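Local coordinates for T-lymphoma invasion and metastasis-inducing protein 1 (Homo sapiens, PDB 4K2P), which probably binds phosphoinositides and protein partners such as Par-3 through its PH-CC-Ex region, and is associated with cell invasion and metastasis, at residues K10-L14 / E108-W112; N73-Q77 / F193-Y198. The protein carries 5 engineered substitutions. All blocks are in the same frame, centred on the assembly; numbering follows the deposited sequence.

Contact 1. Residues K10-L14 / E108-W112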
ATOM      1  N   LYS A  10      17.096  -8.833   2.689  1.00 26.13           N
ATOM      2  CA  LYS A  10      17.395  -8.435   1.313  1.00 27.61           C
ATOM      3  C   LYS A  10      18.112  -7.093   1.336  1.00 27.18           C
ATOM      4  O   LYS A  10      17.714  -6.197   2.066  1.00 23.48           O
ATOM      5  CB  LYS A  10      16.110  -8.337   0.479  1.00 27.17           C
ATOM      6  CG  LYS A  10      16.295  -7.860  -0.954  1.00 27.74           C
ATOM      7  CD  LYS A  10      16.986  -8.912  -1.792  1.00 31.98           C
ATOM      8  CE  LYS A  10      17.000  -8.545  -3.270  1.00 32.27           C
ATOM      9  NZ  LYS A  10      17.836  -9.519  -4.009  1.00 35.93           N
ATOM     10  N   ALA A  11      19.159  -6.949   0.529  1.00 28.87           N
ATOM     11  CA  ALA A  11      19.874  -5.681   0.438  1.00 27.51           C
ATOM     12  C   ALA A  11      20.442  -5.490  -0.968  1.00 28.12           C
ATOM     13  O   ALA A  11      20.852  -6.455  -1.603  1.00 29.45           O
ATOM     14  CB  ALA A  11      20.985  -5.627   1.478  1.00 28.58           C
ATOM     15  N   GLY A  12      20.465  -4.249  -1.449  1.00 25.64           N
ATOM     16  CA  GLY A  12      21.004  -3.967  -2.766  1.00 28.08           C
ATOM     17  C   GLY A  12      21.068  -2.485  -3.073  1.00 25.84           C
ATOM     18  O   GLY A  12      20.476  -1.674  -2.379  1.00 24.84           O
ATOM     19  N   ALA A  13      21.790  -2.141  -4.126  1.00 24.00           N
ATOM     20  CA  ALA A  13      21.911  -0.767  -4.569  1.00 24.17           C
ATOM     21  C   ALA A  13      20.680  -0.388  -5.392  1.00 27.09           C
ATOM     22  O   ALA A  13      20.343  -1.066  -6.354  1.00 28.49           O
ATOM     23  CB  ALA A  13      23.185  -0.586  -5.376  1.00 27.16           C
ATOM     24  N   LEU A  14      20.009   0.685  -4.986  1.00 24.55           N
ATOM     25  CA  LEU A  14      18.801   1.161  -5.648  1.00 26.02           C
ATOM     26  C   LEU A  14      18.859   2.660  -5.864  1.00 24.92           C
ATOM     27  O   LEU A  14      19.414   3.384  -5.037  1.00 24.57           O
ATOM     28  CB  LEU A  14      17.563   0.839  -4.812  1.00 25.03           C
ATOM     29  CG  LEU A  14      17.257  -0.634  -4.551  1.00 26.20           C
ATOM     30  CD1 LEU A  14      16.144  -0.780  -3.502  1.00 25.78           C
ATOM     31  CD2 LEU A  14      16.883  -1.326  -5.849  1.00 25.54           C
ATOM     32  N   GLU A 108      15.162  -8.961 -10.477  1.00 27.06           N
ATOM     33  CA  GLU A 108      15.532  -8.314  -9.229  1.00 26.35           C
ATOM     34  C   GLU A 108      14.380  -7.502  -8.667  1.00 25.00           C
ATOM     35  O   GLU A 108      14.197  -7.424  -7.451  1.00 21.98           O
ATOM     36  CB  GLU A 108      16.752  -7.424  -9.437  1.00 30.38           C
ATOM     37  CG  GLU A 108      17.399  -6.969  -8.154  1.00 34.33           C
ATOM     38  CD  GLU A 108      18.000  -8.115  -7.340  1.00 39.70           C
ATOM     39  OE1 GLU A 108      18.009  -9.280  -7.802  1.00 42.95           O
ATOM     40  OE2 GLU A 108      18.482  -7.838  -6.229  1.00 39.95           O
ATOM     41  N   LEU A 109      13.590  -6.908  -9.552  1.00 23.82           N
ATOM     42  CA  LEU A 109      12.417  -6.164  -9.129  1.00 22.40           C
ATOM     43  C   LEU A 109      11.468  -7.097  -8.396  1.00 19.86           C
ATOM     44  O   LEU A 109      10.984  -6.776  -7.319  1.00 19.98           O
ATOM     45  CB  LEU A 109      11.724  -5.517 -10.333  1.00 22.78           C
ATOM     46  CG  LEU A 109      10.430  -4.739 -10.069  1.00 23.02           C
ATOM     47  CD1 LEU A 109      10.284  -3.647 -11.109  1.00 23.95           C
ATOM     48  CD2 LEU A 109       9.216  -5.645 -10.103  1.00 24.55           C
ATOM     49  N   GLU A 110      11.221  -8.262  -8.979  1.00 22.75           N
ATOM     50  CA  GLU A 110      10.318  -9.236  -8.385  1.00 27.47           C
ATOM     51  C   GLU A 110      10.867  -9.727  -7.054  1.00 28.31           C
ATOM     52  O   GLU A 110      10.110 -10.020  -6.142  1.00 31.24           O
ATOM     53  CB  GLU A 110      10.103 -10.425  -9.324  1.00 32.28           C
ATOM     54  CG  GLU A 110       9.163 -10.156 -10.488  1.00 37.20           C
ATOM     55  CD  GLU A 110       9.268 -11.213 -11.583  1.00 45.51           C
ATOM     56  OE1 GLU A 110      10.064 -12.165 -11.426  1.00 51.74           O
ATOM     57  OE2 GLU A 110       8.547 -11.097 -12.597  1.00 46.28           O
ATOM     58  N   ASN A 111      12.185  -9.818  -6.940  1.00 27.34           N
ATOM     59  CA  ASN A 111      12.794 -10.264  -5.694  1.00 25.66           C
ATOM     60  C   ASN A 111      12.607  -9.248  -4.572  1.00 24.17           C
ATOM     61  O   ASN A 111      12.422  -9.623  -3.419  1.00 26.46           O
ATOM     62  CB  ASN A 111      14.279 -10.558  -5.899  1.00 28.43           C
ATOM     63  CG  ASN A 111      14.512 -11.872  -6.611  1.00 34.28           C
ATOM     64  OD1 ASN A 111      13.653 -12.757  -6.604  1.00 37.87           O
ATOM     65  ND2 ASN A 111      15.681 -12.011  -7.229  1.00 36.99           N
ATOM     66  N   TRP A 112      12.661  -7.965  -4.911  1.00 21.84           N
ATOM     67  CA  TRP A 112      12.445  -6.910  -3.928  1.00 19.21           C
ATOM     68  C   TRP A 112      10.985  -6.920  -3.476  1.00 22.84           C
ATOM     69  O   TRP A 112      10.697  -6.777  -2.289  1.00 23.84           O
ATOM     70  CB  TRP A 112      12.828  -5.542  -4.503  1.00 19.88           C
ATOM     71  CG  TRP A 112      14.260  -5.170  -4.263  1.00 21.43           C
ATOM     72  CD1 TRP A 112      15.280  -5.127  -5.187  1.00 23.58           C
ATOM     73  CD2 TRP A 112      14.843  -4.799  -3.009  1.00 22.41           C
ATOM     74  NE1 TRP A 112      16.459  -4.752  -4.571  1.00 24.65           N
ATOM     75  CE2 TRP A 112      16.214  -4.541  -3.238  1.00 23.87           C
ATOM     76  CE3 TRP A 112      14.340  -4.657  -1.713  1.00 22.66           C
ATOM     77  CZ2 TRP A 112      17.078  -4.149  -2.221  1.00 25.38           C
ATOM     78  CZ3 TRP A 112      15.208  -4.274  -0.706  1.00 25.49           C
ATOM     79  CH2 TRP A 112      16.556  -4.020  -0.965  1.00 25.90           C
TER
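The first strand and the C-terminal helix of the PH domain meet where Lys-10 and Leu-14 of one clasp the indole of Trp-112 from the other; a tryptophan in this helix, turned onto the barrel, is a hallmark of the PH fold. Helix segment 108-112 runs obliquely and roughly antiparallel to strand 10-14, with axes 10.3 Å apart at closest. Lys-10 CG sits almost centrally over one face of the six-membered ring of the indole, 3.6 Å from its centroid and 6° off its normal, a CH-pi contact. On the opposite face Leu-14 CD1 makes a second, at 4.0 Å from the same centroid, while its other methyl, CD2, stands 3.7 Å from Trp-112 NE1. The rim of the ring points at the backbone between these two residues, where Gly-12 N approaches Trp-112 CZ2 edge-on at 3.5 Å. Beyond the segments, Phe-89 also meets the indole, with the ring planes about 20° apart. Lys-10 has CG anti to its backbone nitrogen and a bend at chi2 (71°), which runs its chain over the indole to the carboxylate of Glu-108. There NZ forms a salt bridge of 2.9 Å with Glu-108 OE2, reaching the oxygen from above the carboxylate plane. The ammonium lies too far from the five-membered ring for more than a weak cation-pi attraction. Lys-10 therefore plays two parts: its methylenes cover an aromatic face, and its charge is balanced at the partly exposed margin by an acid one helical turn before the tryptophan it covers.

Contact 2. Residues N73-Q77 / F193-Y198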
ATOM      1  N   ASN A  73       2.844  -3.182   6.869  1.00 27.48           N
ATOM      2  CA  ASN A  73       1.540  -2.969   6.235  1.00 29.28           C
ATOM      3  C   ASN A  73       1.628  -2.098   4.980  1.00 27.06           C
ATOM      4  O   ASN A  73       0.728  -1.318   4.682  1.00 27.94           O
ATOM      5  CB  ASN A  73       0.547  -2.367   7.240  1.00 30.36           C
ATOM      6  CG  ASN A  73       0.204  -3.329   8.363  1.00 33.08           C
ATOM      7  OD1 ASN A  73      -0.082  -4.503   8.126  1.00 34.72           O
ATOM      8  ND2 ASN A  73       0.229  -2.838   9.591  1.00 32.99           N
ATOM      9  N   SER A  74       2.715  -2.267   4.235  1.00 24.82           N
ATOM     10  CA  SER A  74       2.921  -1.572   2.972  1.00 23.84           C
ATOM     11  C   SER A  74       2.406  -2.375   1.778  1.00 23.43           C
ATOM     12  O   SER A  74       2.072  -3.553   1.895  1.00 25.44           O
ATOM     13  CB  SER A  74       4.404  -1.273   2.768  1.00 24.83           C
ATOM     14  OG  SER A  74       4.860  -0.318   3.700  1.00 28.46           O
ATOM     15  N   ILE A  75       2.330  -1.715   0.630  1.00 21.41           N
ATOM     16  CA  ILE A  75       2.125  -2.385  -0.641  1.00 25.39           C
ATOM     17  C   ILE A  75       3.269  -1.978  -1.560  1.00 19.68           C
ATOM     18  O   ILE A  75       3.693  -0.834  -1.565  1.00 20.18           O
ATOM     19  CB  ILE A  75       0.770  -2.011  -1.292  1.00 27.84           C
ATOM     20  CG1 ILE A  75      -0.398  -2.553  -0.464  1.00 35.39           C
ATOM     21  CG2 ILE A  75       0.681  -2.569  -2.713  1.00 31.87           C
ATOM     22  CD1 ILE A  75      -1.772  -1.999  -0.881  1.00 36.88           C
ATOM     23  N   VAL A  76       3.747  -2.917  -2.362  1.00 21.43           N
ATOM     24  CA  VAL A  76       4.761  -2.635  -3.351  1.00 20.78           C
ATOM     25  C   VAL A  76       4.171  -3.066  -4.686  1.00 22.42           C
ATOM     26  O   VAL A  76       3.557  -4.129  -4.780  1.00 22.58           O
ATOM     27  CB  VAL A  76       6.094  -3.362  -3.079  1.00 23.35           C
ATOM     28  CG1 VAL A  76       7.184  -2.819  -3.987  1.00 21.79           C
ATOM     29  CG2 VAL A  76       6.509  -3.208  -1.623  1.00 25.28           C
ATOM     30  N   GLN A  77       4.346  -2.223  -5.699  1.00 21.13           N
ATOM     31  CA  GLN A  77       3.838  -2.466  -7.049  1.00 22.43           C
ATOM     32  C   GLN A  77       4.905  -2.135  -8.082  1.00 21.50           C
ATOM     33  O   GLN A  77       5.538  -1.092  -8.004  1.00 21.05           O
ATOM     34  CB  GLN A  77       2.599  -1.612  -7.339  1.00 22.51           C
ATOM     35  CG  GLN A  77       1.377  -1.934  -6.501  1.00 23.83           C
ATOM     36  CD  GLN A  77       0.667  -3.178  -6.979  1.00 26.20           C
ATOM     37  OE1 GLN A  77      -0.123  -3.136  -7.923  1.00 28.11           O
ATOM     38  NE2 GLN A  77       0.931  -4.292  -6.318  1.00 27.37           N
ATOM     39  N   PHE A 193      -6.648  -6.573  -0.974  1.00 24.06           N
ATOM     40  CA  PHE A 193      -5.654  -6.566  -2.045  1.00 26.21           C
ATOM     41  C   PHE A 193      -4.269  -6.737  -1.433  1.00 26.95           C
ATOM     42  O   PHE A 193      -3.436  -7.489  -1.936  1.00 28.50           O
ATOM     43  CB  PHE A 193      -5.761  -5.261  -2.845  1.00 24.08           C
ATOM     44  CG  PHE A 193      -4.741  -5.109  -3.944  1.00 23.31           C
ATOM     45  CD1 PHE A 193      -3.524  -4.497  -3.698  1.00 23.77           C
ATOM     46  CD2 PHE A 193      -5.023  -5.526  -5.228  1.00 24.24           C
ATOM     47  CE1 PHE A 193      -2.595  -4.340  -4.704  1.00 25.42           C
ATOM     48  CE2 PHE A 193      -4.103  -5.370  -6.242  1.00 25.18           C
ATOM     49  CZ  PHE A 193      -2.886  -4.773  -5.982  1.00 25.95           C
ATOM     50  N   ARG A 194      -4.051  -6.048  -0.320  1.00 25.03           N
ATOM     51  CA  ARG A 194      -2.775  -6.064   0.369  1.00 25.24           C
ATOM     52  C   ARG A 194      -2.457  -7.458   0.907  1.00 25.61           C
ATOM     53  O   ARG A 194      -1.344  -7.956   0.734  1.00 26.19           O
ATOM     54  CB  ARG A 194      -2.779  -5.037   1.497  1.00 26.06           C
ATOM     55  CG  ARG A 194      -1.464  -4.942   2.242  1.00 29.48           C
ATOM     56  CD  ARG A 194      -1.327  -3.623   2.978  1.00 31.88           C
ATOM     57  NE  ARG A 194      -2.379  -3.421   3.975  1.00 33.53           N
ATOM     58  CZ  ARG A 194      -2.392  -3.975   5.184  1.00 34.12           C
ATOM     59  NH1 ARG A 194      -1.426  -4.803   5.550  1.00 33.58           N
ATOM     60  NH2 ARG A 194      -3.388  -3.722   6.023  1.00 36.52           N
ATOM     61  N   PHE A 195      -3.431  -8.095   1.550  1.00 25.36           N
ATOM     62  CA  PHE A 195      -3.208  -9.426   2.093  1.00 27.63           C
ATOM     63  C   PHE A 195      -3.013 -10.416   0.963  1.00 28.20           C
ATOM     64  O   PHE A 195      -2.253 -11.367   1.098  1.00 27.53           O
ATOM     65  CB  PHE A 195      -4.355  -9.859   3.009  1.00 29.76           C
ATOM     66  CG  PHE A 195      -4.300  -9.235   4.373  1.00 34.93           C
ATOM     67  CD1 PHE A 195      -3.294  -9.573   5.255  1.00 40.22           C
ATOM     68  CD2 PHE A 195      -5.247  -8.314   4.776  1.00 38.26           C
ATOM     69  CE1 PHE A 195      -3.230  -9.004   6.514  1.00 43.26           C
ATOM     70  CE2 PHE A 195      -5.184  -7.740   6.039  1.00 41.27           C
ATOM     71  CZ  PHE A 195      -4.173  -8.088   6.903  1.00 43.09           C
ATOM     72  N   ARG A 196      -3.679 -10.185  -0.163  1.00 28.21           N
ATOM     73  CA  ARG A 196      -3.504 -11.053  -1.319  1.00 29.18           C
ATOM     74  C   ARG A 196      -2.118 -10.875  -1.931  1.00 29.59           C
ATOM     75  O   ARG A 196      -1.573 -11.798  -2.535  1.00 30.76           O
ATOM     76  CB  ARG A 196      -4.586 -10.786  -2.358  1.00 29.05           C
ATOM     77  CG  ARG A 196      -5.895 -11.464  -2.034  1.00 31.03           C
ATOM     78  CD  ARG A 196      -6.973 -11.129  -3.040  1.00 34.21           C
ATOM     79  NE  ARG A 196      -8.200 -11.861  -2.743  1.00 40.50           N
ATOM     80  CZ  ARG A 196      -9.421 -11.472  -3.091  1.00 43.57           C
ATOM     81  NH1 ARG A 196      -9.604 -10.330  -3.742  1.00 43.15           N
ATOM     82  NH2 ARG A 196     -10.463 -12.228  -2.775  1.00 46.15           N
ATOM     83  N   CYS A 197      -1.551  -9.689  -1.780  1.00 26.78           N
ATOM     84  CA  CYS A 197      -0.188  -9.463  -2.224  1.00 27.69           C
ATOM     85  C   CYS A 197       0.771 -10.258  -1.348  1.00 29.05           C
ATOM     86  O   CYS A 197       1.700 -10.899  -1.849  1.00 31.08           O
ATOM     87  CB  CYS A 197       0.169  -7.978  -2.176  1.00 27.58           C
ATOM     88  SG  CYS A 197      -0.477  -7.006  -3.540  1.00 29.34           S
ATOM     89  N   TYR A 198       0.546 -10.207  -0.037  1.00 28.50           N
ATOM     90  CA  TYR A 198       1.406 -10.903   0.923  1.00 29.42           C
ATOM     91  C   TYR A 198       1.354 -12.399   0.693  1.00 30.74           C
ATOM     92  O   TYR A 198       2.373 -13.088   0.704  1.00 31.64           O
ATOM     93  CB  TYR A 198       0.975 -10.609   2.359  1.00 29.95           C
ATOM     94  CG  TYR A 198       1.074  -9.168   2.788  1.00 29.05           C
ATOM     95  CD1 TYR A 198       1.656  -8.197   1.972  1.00 27.45           C
ATOM     96  CD2 TYR A 198       0.582  -8.776   4.020  1.00 28.98           C
ATOM     97  CE1 TYR A 198       1.740  -6.879   2.388  1.00 26.78           C
ATOM     98  CE2 TYR A 198       0.659  -7.481   4.438  1.00 29.02           C
ATOM     99  CZ  TYR A 198       1.231  -6.529   3.622  1.00 26.90           C
ATOM    100  OH  TYR A 198       1.295  -5.236   4.078  1.00 26.57           O
TER
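Tyr-198 and Arg-194, side by side on helix 168-203, grip the backbone just ahead of strand 75-78. The tight part centres on the tyrosine hydroxyl: it donates to Ser-74 O at 2.9 Å, in the carbonyl plane on a lone pair, and accepts a nearly straight bond from Arg-194 NH1 at 3.1 Å, lying close to the guanidinium plane. The chain of Arg-194 sets CD against Ile-75 CG1 at 3.7 Å, and a bend at chi3 (60°) then turns the guanidinium toward the hydroxyl. Ile-75 CD1 meets the edge of the Phe-193 ring, and Gln-77 OE1 reaches the same edge, 3.8 Å from CZ. The looser side is at partly exposed Asn-73: its CB lies over a guanidinium face, but the bond from Arg-194 NH1 to Asn-73 OD1 is weak, bent to 122°. Shortening Arg-194 to an alanine would remove the donor to the Tyr-198 hydroxyl, and is likely to leave that oxygen without its second bond and open a gap beside Ile-75. Helix and strand axes cross at 72° in a helix-on-sheet interface between domains: a long coiled-coil helix of the CC-Ex region docked across a beta strand of the PH domain.

How the contacts relate
The two contacts interleave along the chain, in the order 10-14, 73-77, 108-112, 193-198, and their centres lie about 17 Å apart; nearest atoms stay about 6 Å apart, so they do not touch. Both reach the same antiparallel sheet, strand 10-23 connecting through 98-102 and 88-92 to 75-78. Helix 106-128 spans them: it supplies one side of contact 1, and farther along its His-117 and Cys-120 touch the CC-Ex helix of contact 2. Contact 1 is thus internal to the PH domain, whereas contact 2 ties the coiled-coil region to that domain, consistent with their acting as one structural unit.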